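Local atomic coordinates of acyl-coenzyme A oxidase 1 (Yarrowia lipolytica, PDB entry 5Y9D), a protein that uses FAD and molecular oxygen to oxidise 2,3-saturated acyl-CoAs to (2E)-enoyl-CoAs, releasing hydrogen peroxide in the peroxisomal breakdown of fatty acids. Residues Glu520-Ala525 with Leu598-Ser603; Ala565-Arg570 with Thr608-Arg613; Leu365-Ala370 with Gln571-Ser576; Gln496-Lys501 with Asn532-Thr537. All coordinates share one frame; numbering follows the deposited sequence.

Contact 1: residues Glu520-Ala525 with Leu598-Ser603; sequences EFLVEA and LFALWS
Next to A600, whose methyl group receives L522, the carbonyl oxygen F599 O is gripped twice within its own helix. S603 OG gives it a 2.7 Å bond, and S603 N bonds it from the opposite face of the carbonyl plane at 2.9 Å. The hydroxyl donor stands 38° out of that plane. S603 OG is also hydrogen-bonded to R570 NE, so the polar work is done within this helix and toward R570, and the meeting with L522 stays apolar. L522 divides its two methyls between neighbouring targets: CD1 lies 3.8 Å from A600 CB, and CD2 lies 3.9 Å from L601 CD2. The two leucines cross at about a right angle. With chi1 at -64°, L522 CG is anti to the carbonyl carbon, and the branch projects over the alanine. The shortness of that alanine goes with a close backbone approach, L522 CA and A600 CA being 6.7 Å apart. All three touching residues are buried. The contact joins helix 519-544 to helix 589-606 in the all-helical C-terminal region; L601 also packs on helix 619-637, while F599 turns to helices 558-581 and 355-391.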
loop_
_atom_site.group_PDB
_atom_site.type_symbol
_atom_site.label_atom_id
_atom_site.label_comp_id
_atom_site.label_asym_id
_atom_site.label_seq_id
_atom_site.Cartn_x
_atom_site.Cartn_y
_atom_site.Cartn_z
ATOM N N GLU A 520 23.957 16.283 -18.320
ATOM C CA GLU A 520 23.483 16.626 -19.671
ATOM C C GLU A 520 23.025 15.376 -20.408
ATOM O O GLU A 520 22.024 15.396 -21.097
ATOM C CB GLU A 520 24.558 17.338 -20.526
ATOM C CG GLU A 520 24.021 17.884 -21.867
ATOM C CD GLU A 520 24.992 17.751 -23.059
ATOM O OE1 GLU A 520 26.179 18.139 -22.918
ATOM O OE2 GLU A 520 24.561 17.280 -24.148
ATOM N N PHE A 521 23.763 14.294 -20.285
ATOM C CA PHE A 521 23.421 13.125 -21.055
ATOM C C PHE A 521 22.140 12.476 -20.523
ATOM O O PHE A 521 21.293 12.030 -21.303
ATOM C CB PHE A 521 24.558 12.106 -21.066
ATOM C CG PHE A 521 24.180 10.828 -21.738
ATOM C CD1 PHE A 521 24.301 10.695 -23.110
ATOM C CD2 PHE A 521 23.605 9.793 -21.008
ATOM C CE1 PHE A 521 23.899 9.526 -23.731
ATOM C CE2 PHE A 521 23.197 8.629 -21.620
ATOM C CZ PHE A 521 23.344 8.496 -22.988
ATOM N N LEU A 522 22.011 12.410 -19.201
ATOM C CA LEU A 522 20.869 11.743 -18.576
ATOM C C LEU A 522 19.634 12.536 -18.922
ATOM O O LEU A 522 18.650 11.983 -19.417
ATOM C CB LEU A 522 21.056 11.624 -17.057
ATOM C CG LEU A 522 22.250 10.735 -16.704
ATOM C CD1 LEU A 522 22.650 10.834 -15.244
ATOM C CD2 LEU A 522 21.979 9.302 -17.115
ATOM N N VAL A 523 19.725 13.842 -18.729
ATOM C CA VAL A 523 18.615 14.736 -19.068
ATOM C C VAL A 523 18.163 14.476 -20.505
ATOM O O VAL A 523 17.015 14.106 -20.753
ATOM C CB VAL A 523 18.998 16.218 -18.884
ATOM C CG1 VAL A 523 17.952 17.137 -19.492
ATOM C CG2 VAL A 523 19.161 16.544 -17.406
ATOM N N GLU A 524 19.108 14.625 -21.422
ATOM C CA GLU A 524 18.889 14.443 -22.842
ATOM C C GLU A 524 18.355 13.051 -23.119
ATOM O O GLU A 524 17.504 12.876 -23.988
ATOM C CB GLU A 524 20.198 14.700 -23.609
ATOM C CG GLU A 524 20.087 14.598 -25.131
ATOM C CD GLU A 524 19.026 15.523 -25.702
ATOM O OE1 GLU A 524 18.827 16.594 -25.091
ATOM O OE2 GLU A 524 18.388 15.194 -26.738
ATOM N N ALA A 525 18.821 12.052 -22.367
ATOM C CA ALA A 525 18.314 10.698 -22.571
ATOM C C ALA A 525 16.854 10.649 -22.206
ATOM O O ALA A 525 16.035 10.007 -22.897
ATOM C CB ALA A 525 19.090 9.690 -21.759
ATOM N N LEU A 598 21.973 9.222 -9.044
ATOM C CA LEU A 598 21.361 8.034 -8.526
ATOM C C LEU A 598 19.882 7.983 -8.926
ATOM O O LEU A 598 19.403 6.990 -9.462
ATOM C CB LEU A 598 21.512 8.002 -7.011
ATOM C CG LEU A 598 20.771 6.872 -6.297
ATOM C CD1 LEU A 598 21.139 5.524 -6.871
ATOM C CD2 LEU A 598 21.112 6.935 -4.821
ATOM N N PHE A 599 19.158 9.057 -8.661
ATOM C CA PHE A 599 17.742 9.183 -9.051
ATOM C C PHE A 599 17.583 8.938 -10.557
ATOM O O PHE A 599 16.810 8.096 -10.981
ATOM C CB PHE A 599 17.253 10.595 -8.649
ATOM C CG PHE A 599 15.848 10.916 -9.067
ATOM C CD1 PHE A 599 14.832 10.013 -8.892
ATOM C CD2 PHE A 599 15.554 12.163 -9.592
ATOM C CE1 PHE A 599 13.560 10.290 -9.289
ATOM C CE2 PHE A 599 14.271 12.475 -9.970
ATOM C CZ PHE A 599 13.273 11.529 -9.820
ATOM N N ALA A 600 18.334 9.677 -11.357
ATOM C CA ALA A 600 18.324 9.516 -12.812
ATOM C C ALA A 600 18.605 8.088 -13.263
ATOM O O ALA A 600 17.771 7.498 -13.958
ATOM C CB ALA A 600 19.324 10.470 -13.448
ATOM N N LEU A 601 19.755 7.528 -12.869
ATOM C CA LEU A 601 20.133 6.170 -13.312
ATOM C C LEU A 601 19.216 5.102 -12.774
ATOM O O LEU A 601 18.850 4.155 -13.481
ATOM C CB LEU A 601 21.568 5.821 -12.912
ATOM C CG LEU A 601 22.637 6.541 -13.729
ATOM C CD1 LEU A 601 24.001 6.410 -13.083
ATOM C CD2 LEU A 601 22.682 6.036 -15.154
ATOM N N TRP A 602 18.856 5.222 -11.510
ATOM C CA TRP A 602 17.858 4.335 -10.957
ATOM C C TRP A 602 16.575 4.395 -11.782
ATOM O O TRP A 602 15.933 3.363 -11.955
ATOM C CB TRP A 602 17.567 4.698 -9.505
ATOM C CG TRP A 602 16.460 3.908 -8.869
ATOM C CD1 TRP A 602 16.503 2.600 -8.452
ATOM C CD2 TRP A 602 15.152 4.391 -8.543
ATOM N NE1 TRP A 602 15.303 2.246 -7.897
ATOM C CE2 TRP A 602 14.453 3.319 -7.938
ATOM C CE3 TRP A 602 14.506 5.637 -8.692
ATOM C CZ2 TRP A 602 13.148 3.446 -7.487
ATOM C CZ3 TRP A 602 13.199 5.769 -8.241
ATOM C CH2 TRP A 602 12.535 4.693 -7.640
ATOM N N SER A 603 16.191 5.579 -12.276
ATOM C CA SER A 603 14.945 5.709 -13.054
ATOM C C SER A 603 15.081 5.001 -14.390
ATOM O O SER A 603 14.131 4.379 -14.855
ATOM C CB SER A 603 14.563 7.159 -13.300
ATOM O OG SER A 603 14.338 7.841 -12.093
#

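Contact 2: residues Ala565-Arg570 with Thr608-Arg613; sequences ARIHTR and TGIFLR
I567 and I610 meet tip to tip where the long helix 558-581 faces the short six-residue helix 608-613, a helix-against-helix packing within the all-helical C-terminal region of the oxidase. The tight part is very small: I567 CD1 and I610 CD1 are 3.7 Å apart, each at the far end of its chain, while the backbones stay well separated, with I567 CA 9.3 Å from I610 CA. In I610, chi1 (-72°) sets CG1 anti to the carbonyl carbon, and chi2 at 145° extends CD1 toward I567. Around this point I567 also packs on S530 of helix 519-544 and is buried.

The other side is looser. R566 is partly exposed, and its chain, kinked twice along its length, slants past I610, bringing R566 NH1 to 3.8 Å from I610 CD1. That approach is mere packing; the guanidinium has its real partner in D607, with which it forms a salt bridge just before the short helix. Farther out the short helix borders the second subunit: R613 forms a salt bridge with D623 of that subunit, and T608 and L612 pack on its G609. F611 turns instead to F526, which it meets edge-to-face.

On the long helix, away from I610, T569 adds a side-chain bond to the ordinary helical one. T569 OG1 donates to A565 O at 2.8 Å, standing 34° off the carbonyl plane, and T569 N reaches the same oxygen from the opposite face.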
loop_
_atom_site.group_PDB
_atom_site.type_symbol
_atom_site.label_atom_id
_atom_site.label_comp_id
_atom_site.label_asym_id
_atom_site.label_seq_id
_atom_site.Cartn_x
_atom_site.Cartn_y
_atom_site.Cartn_z
ATOM N N ALA A 565 2.641 10.872 -19.759
ATOM C CA ALA A 565 2.577 11.606 -18.520
ATOM C C ALA A 565 3.696 11.117 -17.668
ATOM O O ALA A 565 4.432 11.896 -17.080
ATOM C CB ALA A 565 1.250 11.364 -17.824
ATOM N N ARG A 566 3.837 9.803 -17.635
ATOM C CA ARG A 566 4.783 9.177 -16.745
ATOM C C ARG A 566 6.196 9.545 -17.061
ATOM O O ARG A 566 6.874 9.960 -16.156
ATOM C CB ARG A 566 4.673 7.646 -16.751
ATOM C CG ARG A 566 5.214 7.036 -15.458
ATOM C CD ARG A 566 6.099 5.864 -15.719
ATOM N NE ARG A 566 5.366 4.619 -15.649
ATOM C CZ ARG A 566 5.785 3.481 -16.209
ATOM N NH1 ARG A 566 6.928 3.462 -16.908
ATOM N NH2 ARG A 566 5.057 2.362 -16.074
ATOM N N ILE A 567 6.647 9.343 -18.313
ATOM C CA ILE A 567 8.029 9.692 -18.681
ATOM C C ILE A 567 8.305 11.194 -18.567
ATOM O O ILE A 567 9.352 11.585 -18.112
ATOM C CB ILE A 567 8.457 9.295 -20.110
ATOM C CG1 ILE A 567 7.835 7.989 -20.572
ATOM C CG2 ILE A 567 9.976 9.154 -20.184
ATOM C CD1 ILE A 567 8.147 6.824 -19.661
ATOM N N HIS A 568 7.372 12.030 -18.986
ATOM C CA HIS A 568 7.628 13.478 -19.058
ATOM C C HIS A 568 7.709 14.079 -17.656
ATOM O O HIS A 568 8.534 14.940 -17.377
ATOM C CB HIS A 568 6.513 14.168 -19.851
ATOM C CG HIS A 568 6.383 15.630 -19.557
ATOM N ND1 HIS A 568 7.238 16.571 -20.077
ATOM C CD2 HIS A 568 5.529 16.302 -18.758
ATOM C CE1 HIS A 568 6.901 17.768 -19.634
ATOM N NE2 HIS A 568 5.875 17.631 -18.824
ATOM N N THR A 569 6.819 13.624 -16.787
ATOM C CA THR A 569 6.888 13.939 -15.381
ATOM C C THR A 569 8.224 13.508 -14.808
ATOM O O THR A 569 8.898 14.330 -14.147
ATOM C CB THR A 569 5.763 13.275 -14.559
ATOM O OG1 THR A 569 4.488 13.736 -15.016
ATOM C CG2 THR A 569 5.896 13.658 -13.116
ATOM N N ARG A 570 8.628 12.250 -15.048
ATOM C CA ARG A 570 9.892 11.814 -14.463
ATOM C C ARG A 570 11.068 12.640 -14.993
ATOM O O ARG A 570 11.966 12.995 -14.219
ATOM C CB ARG A 570 10.156 10.330 -14.637
ATOM C CG ARG A 570 11.466 9.886 -13.984
ATOM C CD ARG A 570 11.450 10.116 -12.454
ATOM N NE ARG A 570 11.669 8.825 -11.796
ATOM C CZ ARG A 570 10.743 8.093 -11.194
ATOM N NH1 ARG A 570 9.502 8.517 -11.046
ATOM N NH2 ARG A 570 11.087 6.917 -10.700
ATOM N N THR A 608 13.756 0.251 -18.101
ATOM C CA THR A 608 14.804 -0.260 -18.998
ATOM C C THR A 608 14.219 -0.586 -20.387
ATOM O O THR A 608 14.813 -0.254 -21.419
ATOM C CB THR A 608 15.538 -1.457 -18.335
ATOM O OG1 THR A 608 16.613 -0.951 -17.530
ATOM C CG2 THR A 608 16.112 -2.417 -19.327
ATOM N N GLY A 609 13.037 -1.203 -20.396
ATOM C CA GLY A 609 12.310 -1.472 -21.625
ATOM C C GLY A 609 12.259 -0.242 -22.498
ATOM O O GLY A 609 12.592 -0.305 -23.684
ATOM N N ILE A 610 11.887 0.887 -21.901
ATOM C CA ILE A 610 11.609 2.107 -22.663
ATOM C C ILE A 610 12.846 2.654 -23.370
ATOM O O ILE A 610 12.728 3.202 -24.452
ATOM C CB ILE A 610 10.971 3.203 -21.774
ATOM C CG1 ILE A 610 9.529 2.819 -21.430
ATOM C CG2 ILE A 610 10.972 4.562 -22.472
ATOM C CD1 ILE A 610 9.062 3.239 -20.046
ATOM N N PHE A 611 14.018 2.517 -22.761
ATOM C CA PHE A 611 15.252 3.080 -23.333
ATOM C C PHE A 611 15.901 2.153 -24.377
ATOM O O PHE A 611 16.663 2.623 -25.215
ATOM C CB PHE A 611 16.255 3.437 -22.221
ATOM C CG PHE A 611 15.815 4.587 -21.366
ATOM C CD1 PHE A 611 16.140 5.900 -21.713
ATOM C CD2 PHE A 611 15.062 4.370 -20.223
ATOM C CE1 PHE A 611 15.714 6.979 -20.939
ATOM C CE2 PHE A 611 14.639 5.443 -19.438
ATOM C CZ PHE A 611 14.958 6.750 -19.804
ATOM N N LEU A 612 15.609 0.850 -24.310
ATOM C CA LEU A 612 16.057 -0.114 -25.331
ATOM C C LEU A 612 15.066 -0.186 -26.479
ATOM O O LEU A 612 15.437 -0.497 -27.616
ATOM C CB LEU A 612 16.206 -1.520 -24.740
ATOM C CG LEU A 612 17.561 -1.952 -24.165
ATOM C CD1 LEU A 612 18.241 -0.843 -23.391
ATOM C CD2 LEU A 612 17.392 -3.184 -23.283
ATOM N N ARG A 613 13.790 0.057 -26.170
ATOM C CA ARG A 613 12.748 0.107 -27.197
ATOM C C ARG A 613 13.207 1.164 -28.169
ATOM O O ARG A 613 13.204 0.955 -29.377
ATOM C CB ARG A 613 11.371 0.493 -26.596
ATOM C CG ARG A 613 10.204 -0.447 -26.933
ATOM C CD ARG A 613 9.591 -0.178 -28.305
ATOM N NE ARG A 613 8.709 0.987 -28.290
ATOM C CZ ARG A 613 8.086 1.487 -29.359
ATOM N NH1 ARG A 613 7.301 2.550 -29.231
ATOM N NH2 ARG A 613 8.236 0.938 -30.559
#

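Contact 3: residues Leu365-Ala370 with Gln571-Ser576; sequences LAYCYA and QHLISS
The ring of Y367 presents an edge to L573: L573 CD1 lies near the plane of the ring, 4.1 Å from Y367 CE1. The same ring is engaged by F599, whose plane is inclined to it by about 25°, and by R570 in a cation-pi interaction, which makes Y367 a joint between helices 355-391, 558-581 and 589-606. One turn along the same helix from H572, S576 OG sits over the centre of one face of the H572 imidazole, 3.9 Å above its plane.

The CB of Y367 points away from helix 558-581, yet its long ring comes back to touch it, with chi1 at -161° placing CG opposite the backbone N. L573 does the receiving. Its two methyls serve different partners, CD1 at the tyrosine edge and CD2 at the backbone, where L573 CD2 is 3.5 Å from A370 O. Since A370 offers only a methyl, the backbones come near, and A370 CA and L573 CA are 6.0 Å apart.

The contact packs helix 355-391 of the C-alpha1 region against helix 558-581 of the C-terminal region. Everything that touches here is buried, and the surfaces are two leucine methyls, a ring edge and a carbonyl oxygen. The cohesion between the two segments is therefore van der Waals in kind, resting on the fit of shapes, while Y367 makes its ring interactions with F599 and R570 beyond them.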
loop_
_atom_site.group_PDB
_atom_site.type_symbol
_atom_site.label_atom_id
_atom_site.label_comp_id
_atom_site.label_asym_id
_atom_site.label_seq_id
_atom_site.Cartn_x
_atom_site.Cartn_y
_atom_site.Cartn_z
ATOM N N LEU A 365 15.345 7.884 -1.339
ATOM C CA LEU A 365 15.863 9.153 -0.761
ATOM C C LEU A 365 16.101 10.242 -1.822
ATOM O O LEU A 365 15.772 11.398 -1.630
ATOM C CB LEU A 365 17.142 8.956 0.053
ATOM C CG LEU A 365 17.671 10.248 0.705
ATOM C CD1 LEU A 365 16.627 10.906 1.608
ATOM C CD2 LEU A 365 18.943 9.993 1.496
ATOM N N ALA A 366 16.682 9.857 -2.938
ATOM C CA ALA A 366 16.888 10.797 -4.025
ATOM C C ALA A 366 15.561 11.242 -4.646
ATOM O O ALA A 366 15.350 12.439 -4.869
ATOM C CB ALA A 366 17.798 10.200 -5.061
ATOM N N TYR A 367 14.656 10.302 -4.853
ATOM C CA TYR A 367 13.303 10.618 -5.351
ATOM C C TYR A 367 12.765 11.730 -4.489
ATOM O O TYR A 367 12.394 12.795 -4.977
ATOM C CB TYR A 367 12.352 9.387 -5.266
ATOM C CG TYR A 367 11.109 9.417 -6.128
ATOM C CD1 TYR A 367 10.645 10.591 -6.706
ATOM C CD2 TYR A 367 10.374 8.259 -6.361
ATOM C CE1 TYR A 367 9.514 10.615 -7.507
ATOM C CE2 TYR A 367 9.241 8.272 -7.162
ATOM C CZ TYR A 367 8.815 9.471 -7.717
ATOM O OH TYR A 367 7.687 9.542 -8.506
ATOM N N CYS A 368 12.729 11.470 -3.189
ATOM C CA CYS A 368 12.207 12.416 -2.220
ATOM C C CYS A 368 12.845 13.789 -2.380
ATOM O O CYS A 368 12.125 14.769 -2.546
ATOM C CB CYS A 368 12.418 11.876 -0.801
ATOM S SG CYS A 368 11.922 13.086 0.425
ATOM N N TYR A 369 14.179 13.887 -2.362
ATOM C CA TYR A 369 14.846 15.225 -2.567
ATOM C C TYR A 369 14.296 15.886 -3.823
ATOM O O TYR A 369 14.035 17.080 -3.820
ATOM C CB TYR A 369 16.394 15.131 -2.691
ATOM C CG TYR A 369 17.194 15.265 -1.403
ATOM C CD1 TYR A 369 17.108 14.320 -0.407
ATOM C CD2 TYR A 369 18.031 16.335 -1.190
ATOM C CE1 TYR A 369 17.832 14.440 0.766
ATOM C CE2 TYR A 369 18.750 16.477 -0.006
ATOM C CZ TYR A 369 18.671 15.514 0.952
ATOM O OH TYR A 369 19.408 15.624 2.119
ATOM N N ALA A 370 14.109 15.097 -4.891
ATOM C CA ALA A 370 13.583 15.605 -6.171
ATOM C C ALA A 370 12.151 16.082 -6.051
ATOM O O ALA A 370 11.740 17.094 -6.649
ATOM C CB ALA A 370 13.668 14.540 -7.261
ATOM N N GLN A 571 11.025 12.965 -16.293
ATOM C CA GLN A 571 12.007 13.848 -16.947
ATOM C C GLN A 571 11.975 15.271 -16.364
ATOM O O GLN A 571 13.003 15.916 -16.198
ATOM C CB GLN A 571 11.775 13.845 -18.483
ATOM C CG GLN A 571 12.613 14.822 -19.301
ATOM C CD GLN A 571 12.079 16.241 -19.247
ATOM O OE1 GLN A 571 10.865 16.469 -19.132
ATOM N NE2 GLN A 571 12.975 17.200 -19.266
ATOM N N HIS A 572 10.795 15.767 -16.052
ATOM C CA HIS A 572 10.689 17.067 -15.426
ATOM C C HIS A 572 11.374 17.136 -14.055
ATOM O O HIS A 572 12.028 18.150 -13.709
ATOM C CB HIS A 572 9.232 17.439 -15.259
ATOM C CG HIS A 572 9.012 18.889 -14.987
ATOM N ND1 HIS A 572 9.399 19.872 -15.866
ATOM C CD2 HIS A 572 8.409 19.522 -13.957
ATOM C CE1 HIS A 572 9.064 21.054 -15.382
ATOM N NE2 HIS A 572 8.454 20.868 -14.228
ATOM N N LEU A 573 11.230 16.079 -13.267
ATOM C CA LEU A 573 11.740 16.120 -11.897
ATOM C C LEU A 573 13.235 16.002 -11.900
ATOM O O LEU A 573 13.927 16.768 -11.211
ATOM C CB LEU A 573 11.144 15.033 -11.030
ATOM C CG LEU A 573 9.783 15.334 -10.426
ATOM C CD1 LEU A 573 9.343 14.092 -9.643
ATOM C CD2 LEU A 573 9.797 16.559 -9.508
ATOM N N ILE A 574 13.726 15.038 -12.672
ATOM C CA ILE A 574 15.165 14.851 -12.854
ATOM C C ILE A 574 15.768 16.180 -13.312
ATOM O O ILE A 574 16.717 16.671 -12.713
ATOM C CB ILE A 574 15.464 13.694 -13.855
ATOM C CG1 ILE A 574 15.152 12.348 -13.192
ATOM C CG2 ILE A 574 16.903 13.772 -14.404
ATOM C CD1 ILE A 574 15.135 11.188 -14.164
ATOM N N SER A 575 15.162 16.799 -14.320
ATOM C CA SER A 575 15.659 18.095 -14.813
ATOM C C SER A 575 15.596 19.179 -13.774
ATOM O O SER A 575 16.511 19.990 -13.701
ATOM C CB SER A 575 14.887 18.577 -16.037
ATOM O OG SER A 575 15.424 18.025 -17.204
ATOM N N SER A 576 14.511 19.227 -13.000
ATOM C CA SER A 576 14.376 20.262 -11.983
ATOM C C SER A 576 15.392 20.108 -10.854
ATOM O O SER A 576 15.860 21.095 -10.314
ATOM C CB SER A 576 12.962 20.290 -11.408
ATOM O OG SER A 576 12.011 20.415 -12.449
#

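Contact 4: residues Gln496-Lys501 with Asn532-Thr537; sequences QYVGDK and NNILRT
V498 and I534 form the first shell, where a short 3-10 turn at residues 497-498, in the loop after helix 467-486, lies against helix 519-544. V498 CG2 sits 3.8 Å from I534 CD1, and the two side chains cross at about a right angle. L535 closes around the other side of the valine: its CD1 approaches V498 O at 3.8 Å, and V498 CG1 is 4.2 Å from L535 CD2. Y497 adds a looser touch, with Y497 OH 4.1 Å from I534 CD1.

The second shell fixes that tyrosine. Its chi1 of 72° puts CG between the backbone N and the carbonyl carbon, and the ring folds back so that V498 CG2 rests on one face, offset toward the rim. At its far end Y497 OH is hydrogen-bonded to H568 ND1 and S530 OG, and Y497 O bonds R531 NH2, so the turn is tied to two helices by polar groups around an apolar centre. V498 also packs on I485 and I534 on A482, both of helix 467-486.

Farther along helix 519-544, N533 O takes a 2.9 Å bond from T537 OG1, while T537 N reaches that oxygen from the opposite face.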
loop_
_atom_site.group_PDB
_atom_site.type_symbol
_atom_site.label_atom_id
_atom_site.label_comp_id
_atom_site.label_asym_id
_atom_site.label_seq_id
_atom_site.Cartn_x
_atom_site.Cartn_y
_atom_site.Cartn_z
ATOM N N GLN A 496 9.113 22.654 -24.129
ATOM C CA GLN A 496 9.787 23.089 -25.347
ATOM C C GLN A 496 10.645 22.000 -25.987
ATOM O O GLN A 496 10.726 21.900 -27.197
ATOM C CB GLN A 496 10.626 24.330 -25.077
ATOM C CG GLN A 496 9.807 25.565 -24.775
ATOM C CD GLN A 496 10.558 26.832 -25.091
ATOM O OE1 GLN A 496 11.278 27.364 -24.255
ATOM N NE2 GLN A 496 10.397 27.322 -26.307
ATOM N N TYR A 497 11.264 21.176 -25.160
ATOM C CA TYR A 497 12.221 20.180 -25.604
ATOM C C TYR A 497 11.579 19.190 -26.552
ATOM O O TYR A 497 12.259 18.521 -27.308
ATOM C CB TYR A 497 12.787 19.429 -24.410
ATOM C CG TYR A 497 11.798 18.490 -23.777
ATOM C CD1 TYR A 497 10.879 18.947 -22.858
ATOM C CD2 TYR A 497 11.778 17.150 -24.105
ATOM C CE1 TYR A 497 9.972 18.098 -22.281
ATOM C CE2 TYR A 497 10.873 16.293 -23.527
ATOM C CZ TYR A 497 9.978 16.776 -22.614
ATOM O OH TYR A 497 9.077 15.931 -22.041
ATOM N N VAL A 498 10.264 19.084 -26.490
ATOM C CA VAL A 498 9.536 18.142 -27.320
ATOM C C VAL A 498 9.788 18.461 -28.789
ATOM O O VAL A 498 9.772 17.577 -29.628
ATOM C CB VAL A 498 8.030 18.127 -26.998
ATOM C CG1 VAL A 498 7.298 17.206 -27.952
ATOM C CG2 VAL A 498 7.805 17.654 -25.579
ATOM N N GLY A 499 9.993 19.737 -29.087
ATOM C CA GLY A 499 10.381 20.190 -30.411
ATOM C C GLY A 499 11.713 19.732 -30.995
ATOM O O GLY A 499 11.802 19.505 -32.188
ATOM N N ASP A 500 12.749 19.638 -30.170
ATOM C CA ASP A 500 14.123 19.370 -30.611
ATOM C C ASP A 500 14.446 17.954 -31.093
ATOM O O ASP A 500 13.773 17.012 -30.727
ATOM C CB ASP A 500 15.094 19.752 -29.494
ATOM C CG ASP A 500 14.804 21.115 -28.916
ATOM O OD1 ASP A 500 14.517 22.041 -29.691
ATOM O OD2 ASP A 500 14.862 21.270 -27.686
ATOM N N LYS A 501 15.485 17.814 -31.919
ATOM C CA LYS A 501 15.996 16.483 -32.305
ATOM C C LYS A 501 16.947 15.996 -31.199
ATOM O O LYS A 501 17.676 16.801 -30.595
ATOM C CB LYS A 501 16.734 16.539 -33.653
ATOM C CG LYS A 501 16.386 15.404 -34.618
ATOM C CD LYS A 501 15.921 15.950 -35.982
ATOM C CE LYS A 501 14.814 15.117 -36.631
ATOM N NZ LYS A 501 13.805 15.974 -37.325
ATOM N N ASN A 532 9.911 11.283 -27.937
ATOM C CA ASN A 532 9.571 10.243 -28.893
ATOM C C ASN A 532 8.219 9.579 -28.597
ATOM O O ASN A 532 7.421 9.389 -29.503
ATOM C CB ASN A 532 10.680 9.182 -28.929
ATOM C CG ASN A 532 11.964 9.672 -29.585
ATOM O OD1 ASN A 532 12.111 10.845 -29.985
ATOM N ND2 ASN A 532 12.916 8.762 -29.688
ATOM N N ASN A 533 7.970 9.211 -27.340
ATOM C CA ASN A 533 6.628 8.736 -26.950
ATOM C C ASN A 533 5.541 9.764 -27.236
ATOM O O ASN A 533 4.487 9.410 -27.774
ATOM C CB ASN A 533 6.566 8.338 -25.487
ATOM C CG ASN A 533 7.182 6.980 -25.233
ATOM O OD1 ASN A 533 8.408 6.801 -25.339
ATOM N ND2 ASN A 533 6.342 6.011 -24.886
ATOM N N ILE A 534 5.793 11.025 -26.900
ATOM C CA ILE A 534 4.776 12.042 -27.135
ATOM C C ILE A 534 4.540 12.205 -28.622
ATOM O O ILE A 534 3.383 12.279 -29.046
ATOM C CB ILE A 534 5.168 13.422 -26.596
ATOM C CG1 ILE A 534 5.179 13.417 -25.080
ATOM C CG2 ILE A 534 4.187 14.482 -27.082
ATOM C CD1 ILE A 534 6.170 14.391 -24.487
ATOM N N LEU A 535 5.637 12.291 -29.398
ATOM C CA LEU A 535 5.551 12.520 -30.854
ATOM C C LEU A 535 4.893 11.356 -31.561
ATOM O O LEU A 535 4.133 11.561 -32.492
ATOM C CB LEU A 535 6.923 12.872 -31.481
ATOM C CG LEU A 535 7.421 14.324 -31.211
ATOM C CD1 LEU A 535 8.761 14.677 -31.838
ATOM C CD2 LEU A 535 6.413 15.349 -31.642
ATOM N N ARG A 536 5.147 10.140 -31.088
ATOM C CA ARG A 536 4.463 8.958 -31.613
ATOM C C ARG A 536 2.956 9.012 -31.299
ATOM O O ARG A 536 2.109 8.762 -32.177
ATOM C CB ARG A 536 5.072 7.663 -31.045
ATOM C CG ARG A 536 4.632 6.409 -31.785
ATOM C CD ARG A 536 4.797 5.124 -30.975
ATOM N NE ARG A 536 3.775 4.965 -29.928
ATOM C CZ ARG A 536 3.492 3.820 -29.303
ATOM N NH1 ARG A 536 4.129 2.688 -29.613
ATOM N NH2 ARG A 536 2.558 3.802 -28.358
ATOM N N THR A 537 2.631 9.329 -30.043
ATOM C CA THR A 537 1.258 9.377 -29.595
ATOM C C THR A 537 0.554 10.461 -30.363
ATOM O O THR A 537 -0.552 10.252 -30.832
ATOM C CB THR A 537 1.135 9.643 -28.077
ATOM O OG1 THR A 537 1.764 8.579 -27.348
ATOM C CG2 THR A 537 -0.338 9.727 -27.665
#

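In the fold
The four contacts cluster on one side of the chain's centre, their own centres 10 to 21 Å apart, and illustrate how a helical region is knitted by sharing elements. Helix 519-544 serves contacts 1 and 4, and helix 558-581 serves contacts 2 and 3. Helix 589-606, in contact 1, is followed in the chain by the short helix of contact 2. Along the chain, contact 4 closes before contact 2 opens and is nested within contact 3, whose segments lie about 200 residues apart; contact 1 interlocks with the other three. Contact 3 joins the C-alpha1 region to the C-terminal one, and all four lie away from the FAD pocket and the probable active site.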